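Local coordinates for protein 3-hexulose-6-phosphate isomerase (PDB 1JEO) that catalyses the interconversion of D-arabino-hex-3-ulose 6-phosphate and fructose 6-phosphate, an isomerisation on the route to ribose 5-phosphate, at residues A[41-45]-A[77-81]; A[55-59]-A[71-75]; A[5-10]-A[137-141]; A[45-49]-A[95-101]. One frame throughout, in Å; residues are numbered along the deposited sequence.

Interaction 1: A[41-45]-A[77-81]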
loop_
_atom_site.group_PDB
_atom_site.type_symbol
_atom_site.label_atom_id
_atom_site.label_comp_id
_atom_site.label_asym_id
_atom_site.label_seq_id
_atom_site.Cartn_x
_atom_site.Cartn_y
_atom_site.Cartn_z
ATOM N N LYS A 41 8.057 -11.714 -7.703
ATOM C CA LYS A 41 9.072 -12.557 -7.074
ATOM C C LYS A 41 9.290 -11.988 -5.663
ATOM O O LYS A 41 9.128 -12.698 -4.671
ATOM C CB LYS A 41 10.374 -12.524 -7.893
ATOM C CG LYS A 41 11.404 -13.602 -7.546
ATOM C CD LYS A 41 10.983 -14.987 -8.029
ATOM C CE LYS A 41 12.013 -16.043 -7.646
ATOM N NZ LYS A 41 11.614 -17.411 -8.087
ATOM N N LYS A 42 9.626 -10.698 -5.594
ATOM C CA LYS A 42 9.828 -9.988 -4.325
ATOM C C LYS A 42 8.982 -8.711 -4.358
ATOM O O LYS A 42 8.775 -8.123 -5.423
ATOM C CB LYS A 42 11.310 -9.638 -4.074
ATOM C CG LYS A 42 12.312 -10.796 -4.218
ATOM C CD LYS A 42 13.713 -10.488 -3.675
ATOM C CE LYS A 42 14.428 -9.336 -4.388
ATOM N NZ LYS A 42 14.752 -9.564 -5.817
ATOM N N ILE A 43 8.447 -8.317 -3.202
ATOM C CA ILE A 43 7.605 -7.120 -3.091
ATOM C C ILE A 43 8.287 -6.070 -2.212
ATOM O O ILE A 43 8.692 -6.357 -1.087
ATOM C CB ILE A 43 6.191 -7.466 -2.524
ATOM C CG1 ILE A 43 5.531 -8.548 -3.387
ATOM C CG2 ILE A 43 5.284 -6.222 -2.528
ATOM C CD1 ILE A 43 4.559 -9.413 -2.661
ATOM N N PHE A 44 8.408 -4.855 -2.747
ATOM C CA PHE A 44 9.048 -3.739 -2.048
ATOM C C PHE A 44 8.063 -2.628 -1.721
ATOM O O PHE A 44 7.297 -2.196 -2.577
ATOM C CB PHE A 44 10.191 -3.159 -2.891
ATOM C CG PHE A 44 11.365 -4.080 -3.051
ATOM C CD1 PHE A 44 11.316 -5.164 -3.952
ATOM C CD2 PHE A 44 12.543 -3.855 -2.322
ATOM C CE1 PHE A 44 12.433 -6.012 -4.128
ATOM C CE2 PHE A 44 13.671 -4.697 -2.488
ATOM C CZ PHE A 44 13.613 -5.778 -3.393
ATOM N N ILE A 45 8.072 -2.186 -0.466
ATOM C CA ILE A 45 7.184 -1.116 -0.017
ATOM C C ILE A 45 8.028 0.072 0.459
ATOM O O ILE A 45 9.073 -0.117 1.081
ATOM C CB ILE A 45 6.268 -1.555 1.185
ATOM C CG1 ILE A 45 5.717 -2.983 1.020
ATOM C CG2 ILE A 45 5.142 -0.532 1.410
ATOM C CD1 ILE A 45 4.741 -3.211 -0.091
ATOM N N THR A 77 17.159 -5.445 3.279
ATOM C CA THR A 77 16.420 -5.230 2.031
ATOM C C THR A 77 17.409 -5.311 0.848
ATOM O O THR A 77 18.381 -4.543 0.788
ATOM C CB THR A 77 15.643 -3.887 2.073
ATOM O OG1 THR A 77 14.648 -3.961 3.102
ATOM C CG2 THR A 77 14.954 -3.594 0.754
ATOM N N PRO A 78 17.196 -6.276 -0.078
ATOM C CA PRO A 78 18.048 -6.483 -1.248
ATOM C C PRO A 78 17.748 -5.612 -2.460
ATOM O O PRO A 78 16.903 -4.712 -2.408
ATOM C CB PRO A 78 17.804 -7.952 -1.573
ATOM C CG PRO A 78 16.382 -8.111 -1.295
ATOM C CD PRO A 78 16.184 -7.348 -0.004
ATOM N N SER A 79 18.419 -5.949 -3.559
ATOM C CA SER A 79 18.277 -5.268 -4.837
ATOM C C SER A 79 16.933 -5.538 -5.491
ATOM O O SER A 79 16.367 -6.629 -5.352
ATOM C CB SER A 79 19.383 -5.718 -5.792
ATOM O OG SER A 79 19.417 -7.130 -5.889
ATOM N N TYR A 80 16.429 -4.518 -6.177
ATOM C CA TYR A 80 15.171 -4.579 -6.912
ATOM C C TYR A 80 15.511 -5.173 -8.280
ATOM O O TYR A 80 16.390 -4.662 -8.981
ATOM C CB TYR A 80 14.608 -3.162 -7.056
ATOM C CG TYR A 80 13.222 -3.060 -7.656
ATOM C CD1 TYR A 80 12.082 -3.336 -6.887
ATOM C CD2 TYR A 80 13.046 -2.682 -9.000
ATOM C CE1 TYR A 80 10.786 -3.240 -7.445
ATOM C CE2 TYR A 80 11.758 -2.584 -9.571
ATOM C CZ TYR A 80 10.636 -2.863 -8.786
ATOM O OH TYR A 80 9.385 -2.749 -9.336
ATOM N N GLU A 81 14.855 -6.281 -8.621
ATOM C CA GLU A 81 15.085 -6.968 -9.894
ATOM C C GLU A 81 13.886 -6.838 -10.841
ATOM O O GLU A 81 12.833 -6.336 -10.441
ATOM C CB GLU A 81 15.469 -8.428 -9.640
ATOM C CG GLU A 81 16.818 -8.572 -8.928
ATOM C CD GLU A 81 17.174 -10.005 -8.593
ATOM O OE1 GLU A 81 16.472 -10.624 -7.762
ATOM O OE2 GLU A 81 18.172 -10.509 -9.152
#
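Phe44 and Tyr80 meet as an offset edge-to-face pair where strand 43-46 of the parallel sheet in this SIS domain is flanked by the loop between strands 69-71 and 85-89. The ring planes stand at 69° to each other. Tyr80 presents the edge bearing CD1 to one face of Phe44, and its CD1 comes to 3.5 Å from CD1 of Phe44. The tyrosine ring is carried there with CG anti to the backbone N (chi1 -173°), and its hydroxyl reaches on to a hydrogen bond with Asn109. A tyrosine thus suits a place that needs an aromatic edge at one end and a polar group at the other.

The rim of the Phe44 ring is occupied too. Thr77 CG2 lies near the ring plane, 3.7 Å from Phe44 CE2, while Thr77 OG1 is turned to the carbonyl oxygen of Phe71. Close by, also at the edge, Pro78 O is 3.2 Å from Phe44 CE2, a position in which a carbonyl oxygen meets the slightly positive ring hydrogens.

Lys42, two residues earlier in the chain, points to the same loop. Its chain bends at its last two torsions, which brings CE to 3.9 Å from Pro78 CG and delivers the ammonium group to the loop's acceptors. Asp84 forms a further salt bridge with this lysine, which therefore has two carboxylates to balance its probable positive charge. NZ of Lys42 makes a weak hydrogen bond to Ser79 O and a salt bridge of 2.8 Å to Glu81 OE1.

Interaction 2: A[55-59]-A[71-75]; sequences GRCFA and FVGET
The guanidinium of Arg56 has one face laid on the Phe71 ring, whose CE2 sits 3.4 Å above its plane, and has Glu74 OE1 at its edge. The two planes are 31° apart, close to stacked but tilted. Over the centre of the phenylalanine face comes Arg56 CG, a CH-pi contact 3.7 Å from the ring centroid, and Ala59 CB approaches the ring's edge. The arginine can cross the ring this way because its chain is extended from CG to NE. Where the chain meets the guanidinium, NE gives Glu74 OE1 a nearly straight hydrogen bond, 3.1 Å and 163° at the hydrogen, within a salt bridge that meets the carboxylate from above its plane. Water 1 adds a bridge, accepting from Arg56 NH2 and donating to Glu74 OE1.

Small residues make room on the helix: a CB on Gly55 would crowd Phe71 CE1. Gly73, at positive phi (112°), lets the chain make the type II turn from Phe71 to Glu74. Ile45 also packs on Phe71, so the ring lies between strand 43-46 and helix 49-64, as befits the beta-alpha-beta crossover of a Rossmann-like SIS domain.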
loop_
_atom_site.group_PDB
_atom_site.type_symbol
_atom_site.label_atom_id
_atom_site.label_comp_id
_atom_site.label_asym_id
_atom_site.label_seq_id
_atom_site.Cartn_x
_atom_site.Cartn_y
_atom_site.Cartn_z
ATOM N N GLY A 55 3.042 1.884 5.741
ATOM C CA GLY A 55 3.640 1.019 4.731
ATOM C C GLY A 55 4.297 -0.204 5.342
ATOM O O GLY A 55 4.165 -1.311 4.820
ATOM N N ARG A 56 4.945 0.001 6.488
ATOM C CA ARG A 56 5.604 -1.070 7.241
ATOM C C ARG A 56 4.572 -2.072 7.796
ATOM O O ARG A 56 4.832 -3.275 7.832
ATOM C CB ARG A 56 6.451 -0.493 8.384
ATOM C CG ARG A 56 7.776 0.119 7.959
ATOM C CD ARG A 56 8.501 0.747 9.141
ATOM N NE ARG A 56 9.791 1.356 8.811
ATOM C CZ ARG A 56 9.953 2.607 8.382
ATOM N NH1 ARG A 56 8.906 3.408 8.206
ATOM N NH2 ARG A 56 11.172 3.069 8.141
ATOM N N CYS A 57 3.392 -1.574 8.177
ATOM C CA CYS A 57 2.308 -2.424 8.692
ATOM C C CYS A 57 1.842 -3.424 7.630
ATOM O O CYS A 57 1.561 -4.585 7.935
ATOM C CB CYS A 57 1.116 -1.580 9.141
ATOM S SG CYS A 57 1.399 -0.565 10.594
ATOM N N PHE A 58 1.825 -2.965 6.377
ATOM C CA PHE A 58 1.429 -3.780 5.230
ATOM C C PHE A 58 2.560 -4.742 4.845
ATOM O O PHE A 58 2.299 -5.914 4.556
ATOM C CB PHE A 58 1.055 -2.863 4.053
ATOM C CG PHE A 58 0.598 -3.590 2.803
ATOM C CD1 PHE A 58 1.237 -3.345 1.576
ATOM C CD2 PHE A 58 -0.492 -4.483 2.830
ATOM C CE1 PHE A 58 0.798 -3.975 0.380
ATOM C CE2 PHE A 58 -0.946 -5.120 1.644
ATOM C CZ PHE A 58 -0.298 -4.864 0.416
ATOM N N ALA A 59 3.802 -4.245 4.866
ATOM C CA ALA A 59 4.992 -5.038 4.529
ATOM C C ALA A 59 5.147 -6.240 5.457
ATOM O O ALA A 59 5.416 -7.357 5.002
ATOM C CB ALA A 59 6.243 -4.171 4.575
ATOM N N PHE A 71 10.799 -3.712 3.079
ATOM C CA PHE A 71 10.564 -2.279 3.197
ATOM C C PHE A 71 11.898 -1.635 2.820
ATOM O O PHE A 71 12.935 -1.978 3.390
ATOM C CB PHE A 71 10.132 -1.855 4.606
ATOM C CG PHE A 71 9.594 -0.445 4.663
ATOM C CD1 PHE A 71 8.260 -0.178 4.303
ATOM C CD2 PHE A 71 10.434 0.638 5.007
ATOM C CE1 PHE A 71 7.762 1.151 4.275
ATOM C CE2 PHE A 71 9.955 1.974 4.981
ATOM C CZ PHE A 71 8.614 2.231 4.615
ATOM N N VAL A 72 11.853 -0.703 1.867
ATOM C CA VAL A 72 13.046 0.003 1.381
ATOM C C VAL A 72 13.628 0.894 2.487
ATOM O O VAL A 72 12.903 1.651 3.130
ATOM C CB VAL A 72 12.717 0.847 0.110
ATOM C CG1 VAL A 72 13.967 1.530 -0.453
ATOM C CG2 VAL A 72 12.067 -0.025 -0.961
ATOM N N GLY A 73 14.930 0.760 2.723
ATOM C CA GLY A 73 15.579 1.552 3.756
ATOM C C GLY A 73 16.053 0.716 4.927
ATOM O O GLY A 73 16.927 1.149 5.678
ATOM N N GLU A 74 15.512 -0.497 5.056
ATOM C CA GLU A 74 15.869 -1.376 6.170
ATOM C C GLU A 74 17.031 -2.329 5.920
ATOM O O GLU A 74 17.343 -2.658 4.779
ATOM C CB GLU A 74 14.630 -2.073 6.728
ATOM C CG GLU A 74 13.625 -1.040 7.252
ATOM C CD GLU A 74 12.553 -1.601 8.146
ATOM O OE1 GLU A 74 11.944 -0.806 8.887
ATOM O OE2 GLU A 74 12.305 -2.820 8.112
ATOM N N THR A 75 17.671 -2.734 7.015
ATOM C CA THR A 75 18.859 -3.591 7.042
ATOM C C THR A 75 19.078 -4.669 5.984
ATOM O O THR A 75 20.058 -4.619 5.237
ATOM C CB THR A 75 19.048 -4.214 8.453
ATOM O OG1 THR A 75 18.881 -3.194 9.445
ATOM C CG2 THR A 75 20.434 -4.821 8.611
HETATM O O HOH W 1 13.288 1.825 9.553
#

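Interaction 3: A[5-10]-A[137-141]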
loop_
_atom_site.group_PDB
_atom_site.type_symbol
_atom_site.label_atom_id
_atom_site.label_comp_id
_atom_site.label_asym_id
_atom_site.label_seq_id
_atom_site.Cartn_x
_atom_site.Cartn_y
_atom_site.Cartn_z
ATOM N N GLU A 5 -17.430 16.150 15.174
ATOM C CA GLU A 5 -17.169 16.408 13.753
ATOM C C GLU A 5 -16.051 15.531 13.162
ATOM O O GLU A 5 -16.187 15.023 12.047
ATOM C CB GLU A 5 -16.817 17.892 13.577
ATOM C CG GLU A 5 -16.823 18.420 12.146
ATOM C CD GLU A 5 -16.357 19.863 12.062
ATOM O OE1 GLU A 5 -15.313 20.120 11.423
ATOM O OE2 GLU A 5 -17.031 20.743 12.642
ATOM N N GLU A 6 -14.973 15.337 13.925
ATOM C CA GLU A 6 -13.819 14.541 13.487
ATOM C C GLU A 6 -14.113 13.057 13.317
ATOM O O GLU A 6 -13.655 12.447 12.350
ATOM C CB GLU A 6 -12.625 14.731 14.430
ATOM C CG GLU A 6 -11.963 16.109 14.373
ATOM C CD GLU A 6 -12.775 17.212 15.034
ATOM O OE1 GLU A 6 -12.620 18.384 14.633
ATOM O OE2 GLU A 6 -13.558 16.916 15.959
ATOM N N LEU A 7 -14.912 12.500 14.233
ATOM C CA LEU A 7 -15.300 11.090 14.191
ATOM C C LEU A 7 -16.219 10.824 12.995
ATOM O O LEU A 7 -16.129 9.768 12.368
ATOM C CB LEU A 7 -15.980 10.672 15.503
ATOM C CG LEU A 7 -16.316 9.187 15.726
ATOM C CD1 LEU A 7 -15.059 8.317 15.722
ATOM C CD2 LEU A 7 -17.041 9.037 17.032
ATOM N N ASP A 8 -17.053 11.811 12.658
ATOM C CA ASP A 8 -17.973 11.724 11.519
ATOM C C ASP A 8 -17.216 11.762 10.191
ATOM O O ASP A 8 -17.594 11.078 9.238
ATOM C CB ASP A 8 -19.007 12.858 11.551
ATOM C CG ASP A 8 -20.108 12.633 12.581
ATOM O OD1 ASP A 8 -20.789 13.621 12.925
ATOM O OD2 ASP A 8 -20.306 11.482 13.036
ATOM N N ILE A 9 -16.137 12.548 10.151
ATOM C CA ILE A 9 -15.293 12.671 8.960
ATOM C C ILE A 9 -14.551 11.350 8.733
ATOM O O ILE A 9 -14.551 10.831 7.615
ATOM C CB ILE A 9 -14.333 13.896 9.066
ATOM C CG1 ILE A 9 -15.147 15.178 8.851
ATOM C CG2 ILE A 9 -13.183 13.821 8.031
ATOM C CD1 ILE A 9 -14.464 16.444 9.306
ATOM N N VAL A 10 -14.019 10.772 9.816
ATOM C CA VAL A 10 -13.306 9.494 9.743
ATOM C C VAL A 10 -14.270 8.374 9.316
ATOM O O VAL A 10 -13.933 7.591 8.432
ATOM C CB VAL A 10 -12.598 9.130 11.087
ATOM C CG1 VAL A 10 -11.927 7.763 10.979
ATOM C CG2 VAL A 10 -11.539 10.175 11.431
ATOM N N SER A 137 -9.682 17.974 7.392
ATOM C CA SER A 137 -10.294 18.883 8.354
ATOM C C SER A 137 -9.232 19.728 9.054
ATOM O O SER A 137 -8.039 19.437 8.966
ATOM C CB SER A 137 -11.073 18.082 9.396
ATOM O OG SER A 137 -12.070 18.880 9.994
ATOM N N LYS A 138 -9.683 20.749 9.780
ATOM C CA LYS A 138 -8.804 21.655 10.528
ATOM C C LYS A 138 -8.068 20.907 11.650
ATOM O O LYS A 138 -6.884 21.140 11.886
ATOM C CB LYS A 138 -9.634 22.801 11.122
ATOM C CG LYS A 138 -8.833 23.934 11.752
ATOM C CD LYS A 138 -9.756 24.952 12.381
ATOM C CE LYS A 138 -8.981 26.127 12.946
ATOM N NZ LYS A 138 -9.893 27.094 13.620
ATOM N N TYR A 139 -8.776 19.981 12.299
ATOM C CA TYR A 139 -8.213 19.203 13.400
ATOM C C TYR A 139 -7.734 17.793 13.034
ATOM O O TYR A 139 -7.313 17.015 13.894
ATOM C CB TYR A 139 -9.162 19.237 14.604
ATOM C CG TYR A 139 -9.375 20.650 15.122
ATOM C CD1 TYR A 139 -10.647 21.255 15.084
ATOM C CD2 TYR A 139 -8.286 21.419 15.591
ATOM C CE1 TYR A 139 -10.830 22.609 15.500
ATOM C CE2 TYR A 139 -8.451 22.762 16.007
ATOM C CZ TYR A 139 -9.722 23.349 15.959
ATOM O OH TYR A 139 -9.876 24.655 16.363
ATOM N N LEU A 140 -7.765 17.503 11.731
ATOM C CA LEU A 140 -7.277 16.251 11.129
ATOM C C LEU A 140 -6.485 16.798 9.916
ATOM O O LEU A 140 -6.899 16.628 8.761
ATOM C CB LEU A 140 -8.444 15.350 10.681
ATOM C CG LEU A 140 -9.344 14.691 11.738
ATOM C CD1 LEU A 140 -10.567 14.081 11.075
ATOM C CD2 LEU A 140 -8.582 13.656 12.556
ATOM N N PRO A 141 -5.310 17.435 10.170
ATOM C CA PRO A 141 -4.441 18.045 9.156
ATOM C C PRO A 141 -3.516 17.141 8.360
ATOM O O PRO A 141 -3.333 15.979 8.701
ATOM C CB PRO A 141 -3.602 19.032 9.982
ATOM C CG PRO A 141 -4.012 18.805 11.424
ATOM C CD PRO A 141 -4.579 17.440 11.446
HETATM O O HOH W 2 -11.680 19.307 12.436
#
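Glu6 of helix 5-15 rests on Leu140 and Tyr139, in the loop before helix 144-164, and each step of its chain meets something different. CB lies 4.0 Å from Leu140 CD1. CG, set beside the backbone N, packs against Leu140 CG at the same distance of 4.0 Å. A bend at the next torsion (chi2 74°) then swings the carboxylate toward the tyrosine, where CD approaches Tyr139 CB. At the tip OE1 comes to the edge of the Tyr139 ring, 3.5 Å from CD1, with the carboxylate and ring planes steeply inclined at 63°. The same oxygen takes a hydrogen bond of 2.6 Å from water 2, which also accepts from Tyr139 N and is hydrogen-bonded to Ser137 OG.

Beneath this polar layer the CD1 branch of Leu140 lies against one turn of helix. Leu140 CD1 touches Glu6 O at 3.7 Å and also meets Ile9 CG2 and Val10 CG2, a setting for which a branched aliphatic chain is well shaped. Ile9 CD1 meanwhile reaches Ser137 OG at 3.5 Å. An alanine in place of Glu6 is likely to leave water 2 without its carboxylate acceptor and open a gap beside Leu140 CG.

Val10 and Leu140 also touch Glu148 and Thr145 of helix 144-164, whose Glu147 is the inferred proton acceptor. No direct hydrogen bond joins the two segments: apolar contacts supply the fit, and the polar link in this surface contact passes through one water.

Interaction 4: A[45-49]-A[95-101]; sequences IFGVG and TESVLTV
On the helix that Phe46 and Val48 pack against, the carbonyl oxygen of Glu96 is gripped twice by one residue: Thr100 N and Thr100 OG1, each 3.0 Å from Glu96 O, reach it from opposite faces of its plane. Thr100 ties its hydroxyl back to its own helix, on a side that does not touch the strand. The side that does offers Val98 and Val101, with Ser97 and Thr95 nearer the helix start.

Phe46 holds its ring on the far side of the CA-CB bond from its own N (chi1 -171°), which carries it to the helix. Val101 CG2 lies over one ring face, 4.2 Å from the centroid and 29° off the normal, in a CH-pi contact. The ring's edge is directed at Val98 CA, and CE2 comes to 4.1 Å from Val98 CG2. Phe46 CE2 is also 3.5 Å from Ser97 O.

Two residues on, Val48 uses its CG2 branch alone, which rests against both Ser97 CB (3.9 Å) and Val98 CG2, with Thr95 CG2 slightly farther off. Beta-branched valines suit these short spans, being compact and stiff. Shrinking Phe46 to an alanine would probably open a gap between strand and helix and leave Val101 CG2 without the ring it covers.

Thr95, at the N-cap position, is an inferred substrate-binding residue, and its OG1 hydrogen-bonds a citrate that probably came from the crystallisation liquor. No hydrogen bond crosses the contact, so the strand end and helix start are held together mainly by van der Waals packing, next to Thr95.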
loop_
_atom_site.group_PDB
_atom_site.type_symbol
_atom_site.label_atom_id
_atom_site.label_comp_id
_atom_site.label_asym_id
_atom_site.label_seq_id
_atom_site.Cartn_x
_atom_site.Cartn_y
_atom_site.Cartn_z
ATOM N N ILE A 45 8.072 -2.186 -0.466
ATOM C CA ILE A 45 7.184 -1.116 -0.017
ATOM C C ILE A 45 8.028 0.072 0.459
ATOM O O ILE A 45 9.073 -0.117 1.081
ATOM C CB ILE A 45 6.268 -1.555 1.185
ATOM C CG1 ILE A 45 5.717 -2.983 1.020
ATOM C CG2 ILE A 45 5.142 -0.532 1.410
ATOM C CD1 ILE A 45 4.741 -3.211 -0.091
ATOM N N PHE A 46 7.565 1.287 0.160
ATOM C CA PHE A 46 8.242 2.511 0.594
ATOM C C PHE A 46 7.266 3.661 0.822
ATOM O O PHE A 46 6.240 3.786 0.146
ATOM C CB PHE A 46 9.354 2.953 -0.382
ATOM C CG PHE A 46 10.216 4.094 0.140
ATOM C CD1 PHE A 46 10.995 3.938 1.312
ATOM C CD2 PHE A 46 10.223 5.343 -0.513
ATOM C CE1 PHE A 46 11.774 5.009 1.833
ATOM C CE2 PHE A 46 10.997 6.428 -0.004
ATOM C CZ PHE A 46 11.775 6.256 1.173
ATOM N N GLY A 47 7.664 4.520 1.754
ATOM C CA GLY A 47 6.920 5.703 2.121
ATOM C C GLY A 47 7.766 6.447 3.134
ATOM O O GLY A 47 8.636 5.854 3.783
ATOM N N VAL A 48 7.487 7.736 3.295
ATOM C CA VAL A 48 8.206 8.597 4.234
ATOM C C VAL A 48 7.243 8.991 5.363
ATOM O O VAL A 48 6.030 9.034 5.155
ATOM C CB VAL A 48 8.761 9.871 3.490
ATOM C CG1 VAL A 48 9.346 10.889 4.456
ATOM C CG2 VAL A 48 9.829 9.463 2.491
ATOM N N GLY A 49 7.799 9.228 6.554
ATOM C CA GLY A 49 7.025 9.635 7.716
ATOM C C GLY A 49 5.920 8.681 8.116
ATOM O O GLY A 49 6.126 7.466 8.112
ATOM N N THR A 95 6.626 14.093 -2.588
ATOM C CA THR A 95 7.807 13.890 -1.731
ATOM C C THR A 95 9.033 13.423 -2.527
ATOM O O THR A 95 8.993 12.390 -3.197
ATOM C CB THR A 95 7.494 12.901 -0.583
ATOM O OG1 THR A 95 6.224 13.236 -0.009
ATOM C CG2 THR A 95 8.558 12.981 0.515
ATOM N N GLU A 96 10.083 14.245 -2.487
ATOM C CA GLU A 96 11.335 14.003 -3.209
ATOM C C GLU A 96 12.000 12.643 -3.005
ATOM O O GLU A 96 12.468 12.040 -3.978
ATOM C CB GLU A 96 12.328 15.135 -2.947
ATOM C CG GLU A 96 12.062 16.412 -3.740
ATOM C CD GLU A 96 12.429 16.292 -5.212
ATOM O OE1 GLU A 96 13.617 16.049 -5.517
ATOM O OE2 GLU A 96 11.529 16.449 -6.063
ATOM N N SER A 97 11.989 12.144 -1.764
ATOM C CA SER A 97 12.576 10.840 -1.441
ATOM C C SER A 97 11.804 9.674 -2.064
ATOM O O SER A 97 12.399 8.645 -2.394
ATOM C CB SER A 97 12.690 10.645 0.069
ATOM O OG SER A 97 13.621 11.557 0.614
ATOM N N VAL A 98 10.493 9.855 -2.245
ATOM C CA VAL A 98 9.631 8.843 -2.871
ATOM C C VAL A 98 9.887 8.853 -4.389
ATOM O O VAL A 98 9.934 7.794 -5.014
ATOM C CB VAL A 98 8.116 9.087 -2.537
ATOM C CG1 VAL A 98 7.190 8.182 -3.371
ATOM C CG2 VAL A 98 7.868 8.829 -1.054
ATOM N N LEU A 99 10.114 10.044 -4.944
ATOM C CA LEU A 99 10.398 10.228 -6.373
ATOM C C LEU A 99 11.744 9.624 -6.784
ATOM O O LEU A 99 11.867 9.075 -7.877
ATOM C CB LEU A 99 10.353 11.713 -6.746
ATOM C CG LEU A 99 8.968 12.358 -6.808
ATOM C CD1 LEU A 99 9.089 13.863 -6.929
ATOM C CD2 LEU A 99 8.220 11.798 -7.989
ATOM N N THR A 100 12.722 9.693 -5.875
ATOM C CA THR A 100 14.071 9.145 -6.065
ATOM C C THR A 100 13.983 7.617 -6.218
ATOM O O THR A 100 14.568 7.046 -7.144
ATOM C CB THR A 100 14.983 9.516 -4.849
ATOM O OG1 THR A 100 15.163 10.936 -4.808
ATOM C CG2 THR A 100 16.349 8.850 -4.933
ATOM N N VAL A 101 13.208 6.985 -5.331
ATOM C CA VAL A 101 12.995 5.537 -5.327
ATOM C C VAL A 101 12.197 5.112 -6.571
ATOM O O VAL A 101 12.509 4.089 -7.181
ATOM C CB VAL A 101 12.310 5.081 -3.990
ATOM C CG1 VAL A 101 11.926 3.597 -4.012
ATOM C CG2 VAL A 101 13.264 5.330 -2.825
#

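How the interactions relate
Interactions 1 and 4 both start from strand 43-46 and share Ile45, with centres 15 Å apart. Interaction 2 adjoins both: Ile45 O is 2.9 Å from Val72 N, and Thr77 OG1 is 2.6 Å from Phe71 O, both probable hydrogen bonds. The strand is thus bordered by the loop after strand 69-71 and by helices 49-64 and 96-106. Interaction 4 lies at the inferred substrate site, holding Thr95, with the side chain of Val48 about 6 Å from that of Ser51, another inferred substrate-binding residue. Interaction 3 stands apart, its centre 26 Å from that of interaction 4, yet its Leu140 side chain is about 9 Å from that of Glu147, the inferred proton acceptor.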